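Local coordinates for protein alpha,alpha-trehalose-phosphate synthase (UDP-forming) (Burkholderia xenovorans, PDB 5V0T) that belongs to glycosyltransferase family 20, has the two-domain GT-B fold and holds uridine-5'-diphosphate and 6-O-phosphono-alpha-D-glucopyranose close together in its pocket, at residues V275-D279 and Y280-L284; G30-A33 and V34-D38; Q124-V127 and P128-E132. All blocks are in the same frame, centred on the assembly; numbering follows the deposited sequence.

In the fold
Contacts 1 and 2 face each other across the cleft of a GT-B fold, one from each Rossmann-like domain. Contact 1 lies between strand 270-275, in the six-stranded parallel sheet, and helix 284-297; contact 2 is the start of helix 31-43, which follows strand 12-16 of the other sheet. Their centres are 18 Å apart and their nearest atoms about 4 Å apart without touching, yet both reach uridine-5'-diphosphate and 6-O-phosphono-alpha-D-glucopyranose. Contact 3 stands apart from this pocket, with nearest atoms about 13 Å from contact 2 and about 24 Å from contact 1. It leads from helix 109-126 toward strand 135-139, which pairs with strand 12-16.

Contact 1. Residues V275-D279 and Y280-L284; sequences VDRLD and YSKGL. With UDP (uridine-5'-diphosphate), chain I; G6P (6-O-phosphono-alpha-D-glucopyranose), chain J.
In the phosphate-binding loop between strand 270-275 and helix 284-297, Arg-277 and Lys-282 converge on one oxygen of uridine-5'-diphosphate: Arg-277 NH2 lies 2.9 Å from O2B, and Lys-282 NZ reaches the same O2B at 2.8 Å. The bend of the arginine chain at chi3 (-55°) lets its NE turn to the same phosphate and meet O3B at 2.7 Å, while Lys-282 NZ also bonds the bridging O3A. The shared anion, with Asp-376 as a salt-bridge partner of Lys-282, would offset the closeness of the two cations. O5 of 6-O-phosphono-alpha-D-glucopyranose sits over one face of the guanidinium.

On its far side Arg-277 NH1 forms a salt bridge to Asp-279 OD2 at 3.0 Å, near the guanidinium plane and on the anti lone pair. Asp-279 also shapes the backbone. Its OD1 receives Ser-281 N at 2.9 Å in a nearly straight bond (173°), an Asx turn, and its carbonyl O receives Lys-282 N at 3.1 Å, closing a type I beta turn. Trp-95 and Tyr-321 bind the same carboxylate, which should restrict its rotation, and OD1 lies over a face of the Tyr-280 ring. A water joins Asp-279 O to Leu-284 N at the helix start. Behind the turn, Leu-284 CD1 packs 3.9 Å from Leu-278 CG, and Leu-284 CD2 lies against Asp-276, whose OD1 is paired with Arg-287.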
# COMPACT_ATOMS: atom_id res chain seq x y z
N VAL A 275 -6.77 -9.78 -4.39
CA VAL A 275 -6.86 -8.50 -5.10
C VAL A 275 -5.53 -7.78 -4.91
O VAL A 275 -5.19 -7.43 -3.77
CB VAL A 275 -7.99 -7.60 -4.57
CG1 VAL A 275 -7.99 -6.29 -5.34
CG2 VAL A 275 -9.36 -8.28 -4.66
N ASP A 276 -4.80 -7.55 -6.00
CA ASP A 276 -3.45 -6.98 -5.94
C ASP A 276 -3.17 -6.23 -7.23
O ASP A 276 -3.34 -6.81 -8.30
CB ASP A 276 -2.36 -8.06 -5.82
CG ASP A 276 -2.57 -9.02 -4.67
OD1 ASP A 276 -3.48 -9.87 -4.76
OD2 ASP A 276 -1.78 -8.95 -3.69
N ARG A 277 -2.68 -4.99 -7.15
CA ARG A 277 -1.97 -4.46 -8.31
C ARG A 277 -0.96 -5.52 -8.77
O ARG A 277 -0.37 -6.22 -7.94
CB ARG A 277 -1.25 -3.15 -7.96
CG ARG A 277 -2.16 -1.93 -7.74
CD ARG A 277 -1.30 -0.65 -7.45
NE ARG A 277 -0.40 -0.90 -6.33
CZ ARG A 277 0.90 -1.18 -6.45
NH1 ARG A 277 1.49 -1.19 -7.64
NH2 ARG A 277 1.60 -1.44 -5.36
N LEU A 278 -0.81 -5.69 -10.08
CA LEU A 278 0.12 -6.71 -10.58
C LEU A 278 1.55 -6.16 -10.47
O LEU A 278 2.21 -5.81 -11.45
CB LEU A 278 -0.25 -7.18 -11.98
CG LEU A 278 0.10 -8.65 -12.29
CD1 LEU A 278 -0.42 -9.11 -13.66
CD2 LEU A 278 1.63 -8.90 -12.23
N ASP A 279 2.01 -6.12 -9.23
CA ASP A 279 3.32 -5.62 -8.85
C ASP A 279 4.20 -6.79 -8.43
O ASP A 279 3.71 -7.75 -7.82
CB ASP A 279 3.13 -4.61 -7.70
CG ASP A 279 4.35 -3.75 -7.46
OD1 ASP A 279 5.46 -4.28 -7.24
OD2 ASP A 279 4.19 -2.51 -7.53
N TYR A 280 5.50 -6.74 -8.75
CA TYR A 280 6.38 -7.81 -8.29
C TYR A 280 6.48 -7.87 -6.76
O TYR A 280 6.87 -8.91 -6.21
CB TYR A 280 7.77 -7.68 -8.92
CG TYR A 280 8.38 -6.29 -8.87
CD1 TYR A 280 8.90 -5.78 -7.70
CD2 TYR A 280 8.42 -5.49 -10.01
CE1 TYR A 280 9.47 -4.50 -7.66
CE2 TYR A 280 8.97 -4.23 -9.98
CZ TYR A 280 9.49 -3.74 -8.81
OH TYR A 280 10.05 -2.48 -8.81
N SER A 281 6.12 -6.80 -6.05
CA SER A 281 6.13 -6.85 -4.59
C SER A 281 5.07 -7.78 -4.02
O SER A 281 5.16 -8.15 -2.84
CB SER A 281 5.91 -5.45 -4.02
OG SER A 281 4.57 -5.04 -4.31
N LYS A 282 4.06 -8.17 -4.80
CA LYS A 282 2.88 -8.84 -4.26
C LYS A 282 3.01 -10.37 -4.20
O LYS A 282 2.08 -11.05 -3.74
CB LYS A 282 1.65 -8.44 -5.07
CG LYS A 282 1.39 -6.92 -5.03
CD LYS A 282 0.86 -6.47 -3.67
CE LYS A 282 0.60 -4.93 -3.64
NZ LYS A 282 0.18 -4.43 -2.28
N GLY A 283 4.15 -10.91 -4.60
CA GLY A 283 4.39 -12.35 -4.51
C GLY A 283 3.38 -13.20 -5.25
O GLY A 283 3.03 -14.29 -4.78
N LEU A 284 2.94 -12.75 -6.42
CA LEU A 284 1.85 -13.43 -7.12
C LEU A 284 2.29 -14.76 -7.74
O LEU A 284 1.49 -15.70 -7.80
CB LEU A 284 1.26 -12.49 -8.19
CG LEU A 284 0.66 -11.20 -7.60
CD1 LEU A 284 0.23 -10.23 -8.69
CD2 LEU A 284 -0.52 -11.48 -6.64
N1 UDP I . -8.36 -1.50 -5.06
C2 UDP I . -9.43 -0.99 -5.79
N3 UDP I . -9.66 -1.60 -6.99
C4 UDP I . -8.95 -2.66 -7.52
C5 UDP I . -7.87 -3.14 -6.71
C6 UDP I . -7.62 -2.56 -5.52
O2 UDP I . -10.10 -0.05 -5.41
O4 UDP I . -9.29 -3.11 -8.62
C1' UDP I . -8.08 -0.88 -3.76
C2' UDP I . -8.21 -1.84 -2.58
O2' UDP I . -9.57 -1.90 -2.17
C3' UDP I . -7.30 -1.18 -1.56
C4' UDP I . -6.18 -0.59 -2.43
O4' UDP I . -6.73 -0.46 -3.76
O3' UDP I . -7.94 -0.12 -0.84
C5' UDP I . -4.91 -1.40 -2.49
O5' UDP I . -4.14 -1.06 -1.32
PA UDP I . -3.09 -2.08 -0.71
O1A UDP I . -3.68 -3.47 -0.59
O2A UDP I . -2.59 -1.47 0.55
O3A UDP I . -1.93 -2.19 -1.78
PB UDP I . -1.20 -1.17 -2.76
O1B UDP I . -1.22 0.15 -1.98
O2B UDP I . 0.24 -1.72 -2.80
O3B UDP I . -1.87 -1.11 -4.08
C1 G6P J . 1.29 2.18 -3.38
C2 G6P J . 2.12 3.41 -3.08
C3 G6P J . 1.35 4.68 -3.43
C4 G6P J . 0.89 4.60 -4.89
C5 G6P J . 0.08 3.32 -5.10
C6 G6P J . -0.43 3.23 -6.54
O1 G6P J . 0.14 2.25 -2.55
O2 G6P J . 2.51 3.41 -1.69
O3 G6P J . 2.23 5.80 -3.27
O4 G6P J . 0.05 5.73 -5.20
O5 G6P J . 0.89 2.18 -4.76
O6 G6P J . 0.67 3.34 -7.46
P G6P J . 0.67 4.51 -8.57
O1P G6P J . -0.38 4.12 -9.58
O2P G6P J . 2.08 4.53 -9.08
O3P G6P J . 0.29 5.76 -7.81
O HOH W 1 3.93 -10.45 -7.90

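Contact 2. Residues G30-A33 and V34-D38; sequences GGLA and VGVYD. With UDP (uridine-5'-diphosphate), chain I; G6P (6-O-phosphono-alpha-D-glucopyranose), chain J.
Gly-35 N donates to Gly-31 O at 2.8 Å (164°), in the first turn of helix 31-43, the helix of a beta-alpha-beta crossover joining the parallel strands 12-16 and 45-48. Val-36 N to Leu-32 O, equally short, and Tyr-37 N to Ala-33 O continue the i to i+4 pattern.

Such a helix start offers N-H groups to a bound phosphate, and here Gly-31 N gives a hydrogen bond to O1B of uridine-5'-diphosphate at 2.8 Å. The positive end of the helix dipole would be expected to favour the negative charge there. At the N-cap position Gly-30 N points instead to the ribose, meeting O4' at 3.1 Å. Its phi of 151° suits glycine, and its bare CA lies 4.0 Å from C6 of 6-O-phosphono-alpha-D-glucopyranose.

Two side chains carry the apolar part. Leu-32 and Val-36, one turn apart, lie side by side and point the same way, with Leu-32 CD2 4.1 Å from Val-36 CG2; His-164 touches both from a loop. With Leu-32 CG anti to the backbone N (chi1 179°), CB faces C3 of 6-O-phosphono-alpha-D-glucopyranose and CD1 comes within 3.5 Å of its O3. On another side of the helix, Val-34 CG2 rests 3.5 Å from both the ribose O3' and the carbonyl O of Gly-30.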
# COMPACT_ATOMS: atom_id res chain seq x y z
N GLY A 30 -4.72 1.27 -5.39
CA GLY A 30 -3.63 1.85 -4.64
C GLY A 30 -4.13 2.27 -3.27
O GLY A 30 -5.14 2.96 -3.18
N GLY A 31 -3.44 1.84 -2.20
CA GLY A 31 -3.93 2.09 -0.86
C GLY A 31 -3.65 3.48 -0.32
O GLY A 31 -4.36 3.96 0.57
N LEU A 32 -2.61 4.15 -0.83
CA LEU A 32 -2.39 5.53 -0.42
C LEU A 32 -3.62 6.39 -0.71
O LEU A 32 -4.14 7.07 0.17
CB LEU A 32 -1.13 6.12 -1.11
CG LEU A 32 -0.80 7.59 -0.78
CD1 LEU A 32 0.69 7.87 -0.89
CD2 LEU A 32 -1.60 8.64 -1.63
N ALA A 33 -4.10 6.36 -1.96
CA ALA A 33 -5.22 7.23 -2.32
C ALA A 33 -6.46 6.89 -1.51
O ALA A 33 -7.21 7.78 -1.09
CB ALA A 33 -5.52 7.12 -3.82
N VAL A 34 -6.68 5.59 -1.26
CA VAL A 34 -7.84 5.16 -0.49
C VAL A 34 -7.72 5.65 0.95
O VAL A 34 -8.66 6.24 1.50
CB VAL A 34 -7.98 3.63 -0.56
CG1 VAL A 34 -8.98 3.14 0.50
CG2 VAL A 34 -8.45 3.19 -1.95
N GLY A 35 -6.58 5.40 1.58
CA GLY A 35 -6.45 5.72 2.99
C GLY A 35 -6.40 7.21 3.25
O GLY A 35 -7.01 7.70 4.20
N VAL A 36 -5.65 7.94 2.42
CA VAL A 36 -5.55 9.39 2.61
C VAL A 36 -6.92 10.04 2.44
O VAL A 36 -7.30 10.93 3.22
CB VAL A 36 -4.50 9.99 1.65
CG1 VAL A 36 -4.58 11.51 1.66
CG2 VAL A 36 -3.12 9.55 2.05
N TYR A 37 -7.70 9.60 1.45
CA TYR A 37 -9.01 10.21 1.25
C TYR A 37 -9.95 9.90 2.42
O TYR A 37 -10.72 10.77 2.84
CB TYR A 37 -9.63 9.76 -0.07
CG TYR A 37 -10.91 10.50 -0.37
CD1 TYR A 37 -10.89 11.86 -0.66
CD2 TYR A 37 -12.14 9.87 -0.32
CE1 TYR A 37 -12.06 12.56 -0.92
CE2 TYR A 37 -13.33 10.55 -0.57
CZ TYR A 37 -13.28 11.90 -0.87
OH TYR A 37 -14.45 12.58 -1.12
N ASP A 38 -9.92 8.66 2.94
CA ASP A 38 -10.70 8.35 4.14
C ASP A 38 -10.36 9.30 5.28
O ASP A 38 -11.26 9.77 5.99
CB ASP A 38 -10.44 6.90 4.58
CG ASP A 38 -11.33 5.88 3.87
OD1 ASP A 38 -12.31 6.29 3.21
OD2 ASP A 38 -11.04 4.67 3.97
N1 UDP I . -8.36 -1.50 -5.06
C2 UDP I . -9.43 -0.99 -5.79
N3 UDP I . -9.66 -1.60 -6.99
C4 UDP I . -8.95 -2.66 -7.52
C5 UDP I . -7.87 -3.14 -6.71
C6 UDP I . -7.62 -2.56 -5.52
O2 UDP I . -10.10 -0.05 -5.41
O4 UDP I . -9.29 -3.11 -8.62
C1' UDP I . -8.08 -0.88 -3.76
C2' UDP I . -8.21 -1.84 -2.58
O2' UDP I . -9.57 -1.90 -2.17
C3' UDP I . -7.30 -1.18 -1.56
C4' UDP I . -6.18 -0.59 -2.43
O4' UDP I . -6.73 -0.46 -3.76
O3' UDP I . -7.94 -0.12 -0.84
C5' UDP I . -4.91 -1.40 -2.49
O5' UDP I . -4.14 -1.06 -1.32
PA UDP I . -3.09 -2.08 -0.71
O1A UDP I . -3.68 -3.47 -0.59
O2A UDP I . -2.59 -1.47 0.55
O3A UDP I . -1.93 -2.19 -1.78
PB UDP I . -1.20 -1.17 -2.76
O1B UDP I . -1.22 0.15 -1.98
O2B UDP I . 0.24 -1.72 -2.80
O3B UDP I . -1.87 -1.11 -4.08
C1 G6P J . 1.29 2.18 -3.38
C2 G6P J . 2.12 3.41 -3.08
C3 G6P J . 1.35 4.68 -3.43
C4 G6P J . 0.89 4.60 -4.89
C5 G6P J . 0.08 3.32 -5.10
C6 G6P J . -0.43 3.23 -6.54
O1 G6P J . 0.14 2.25 -2.55
O2 G6P J . 2.51 3.41 -1.69
O3 G6P J . 2.23 5.80 -3.27
O4 G6P J . 0.05 5.73 -5.20
O5 G6P J . 0.89 2.18 -4.76
O6 G6P J . 0.67 3.34 -7.46
P G6P J . 0.67 4.51 -8.57
O1P G6P J . -0.38 4.12 -9.58
O2P G6P J . 2.08 4.53 -9.08
O3P G6P J . 0.29 5.76 -7.81

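Contact 3. Residues Q124-V127 and P128-E132; sequences QQLV and PLLRE
The chain winds on from helix 109-126 in a tight 3-10 turn, with Leu-129 N bonded to Leu-126 O at 2.8 Å and Leu-130 N to Val-127 O at 3.1 Å. Each bond spans three residues, where an alpha-helix would span four.

Pro-128 is consistent with this change, since it has no N-H to give to Gln-124 O, four residues back; its ring carbon CD fills the place instead, 3.1 Å from that oxygen. The same CD is 3.5 Å from Val-127 CB, a closeness that belongs to bonded neighbours across the Val-Pro peptide, and the two side chains cross at about a right angle.

Further along, Leu-126 and Leu-130 meet on the flank of the turn. Leu-130 CD2 comes within 3.9 Å of Leu-126 CG, the two chains again running roughly perpendicular. Leu-126 CG is anti to its own N (chi1 177°), which carries its branches over to Phe-48, Ile-13 and Val-15 on the neighbouring strands. Leu-129 leans its CB on Leu-126 O at 3.4 Å, and its side chain packs on Ala-73 and Ile-62.

The chain then heads for strand 135-139, which runs parallel to strand 12-16, so the turn is a helix-to-strand connection of the Rossmann-like sheet. On the way Arg-131 N is bonded to Asp-134, while Leu-129 O accepts a bond from Arg-11. Across the contact itself, all hydrogen bonding is between backbone groups, and side chain meets side chain only carbon to carbon. The shape of the turn would therefore rest on its two backbone bonds and on the proline, with the leucine packing adding no directional polar constraint.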
# COMPACT_ATOMS: atom_id res chain seq x y z
N GLN A 124 7.40 24.57 -5.31
CA GLN A 124 7.15 25.93 -5.79
C GLN A 124 5.69 26.14 -6.18
O GLN A 124 5.14 27.23 -6.00
CB GLN A 124 8.04 26.26 -7.00
CG GLN A 124 9.44 26.77 -6.67
CD GLN A 124 9.46 27.80 -5.55
OE1 GLN A 124 8.66 28.73 -5.51
NE2 GLN A 124 10.39 27.63 -4.62
N GLN A 125 5.06 25.11 -6.74
CA GLN A 125 3.65 25.23 -7.07
C GLN A 125 2.79 25.32 -5.82
O GLN A 125 1.75 26.00 -5.81
CB GLN A 125 3.21 24.05 -7.94
CG GLN A 125 3.97 23.91 -9.24
CD GLN A 125 3.91 25.17 -10.08
OE1 GLN A 125 4.94 25.66 -10.54
NE2 GLN A 125 2.71 25.69 -10.30
N LEU A 126 3.20 24.64 -4.74
CA LEU A 126 2.41 24.64 -3.51
C LEU A 126 2.53 25.97 -2.76
O LEU A 126 1.53 26.45 -2.20
CB LEU A 126 2.83 23.47 -2.63
CG LEU A 126 2.15 23.36 -1.26
CD1 LEU A 126 0.65 23.15 -1.44
CD2 LEU A 126 2.79 22.26 -0.37
N VAL A 127 3.72 26.58 -2.75
CA VAL A 127 3.96 27.75 -1.89
C VAL A 127 2.87 28.81 -2.01
O VAL A 127 2.37 29.26 -0.97
CB VAL A 127 5.37 28.31 -2.13
CG1 VAL A 127 5.50 29.72 -1.52
CG2 VAL A 127 6.42 27.36 -1.54
N PRO A 128 2.46 29.26 -3.21
CA PRO A 128 1.46 30.34 -3.28
C PRO A 128 0.12 29.97 -2.66
O PRO A 128 -0.66 30.87 -2.36
CB PRO A 128 1.31 30.59 -4.78
CG PRO A 128 2.54 30.05 -5.39
CD PRO A 128 2.92 28.86 -4.55
N LEU A 129 -0.17 28.69 -2.46
CA LEU A 129 -1.45 28.29 -1.90
C LEU A 129 -1.44 28.19 -0.38
O LEU A 129 -2.50 28.02 0.22
CB LEU A 129 -1.86 26.94 -2.49
CG LEU A 129 -1.93 26.90 -4.01
CD1 LEU A 129 -1.98 25.46 -4.49
CD2 LEU A 129 -3.16 27.68 -4.47
N LEU A 130 -0.27 28.32 0.24
CA LEU A 130 -0.13 28.09 1.66
C LEU A 130 -0.61 29.29 2.47
O LEU A 130 -0.63 30.43 2.00
CB LEU A 130 1.32 27.78 2.01
CG LEU A 130 1.84 26.46 1.44
CD1 LEU A 130 3.30 26.25 1.85
CD2 LEU A 130 0.96 25.31 1.90
N ARG A 131 -1.00 29.02 3.71
CA ARG A 131 -1.29 30.03 4.71
C ARG A 131 -0.40 29.81 5.92
O ARG A 131 0.12 28.71 6.12
CB ARG A 131 -2.76 30.00 5.14
CG ARG A 131 -3.73 30.30 4.02
CD ARG A 131 -5.11 29.76 4.33
NE ARG A 131 -5.98 29.82 3.17
CZ ARG A 131 -7.21 29.33 3.14
NH1 ARG A 131 -7.71 28.74 4.22
NH2 ARG A 131 -7.94 29.43 2.03
N GLU A 132 -0.27 30.85 6.74
CA GLU A 132 0.69 30.84 7.83
C GLU A 132 0.46 29.67 8.78
O GLU A 132 1.42 29.07 9.28
CB GLU A 132 0.65 32.17 8.59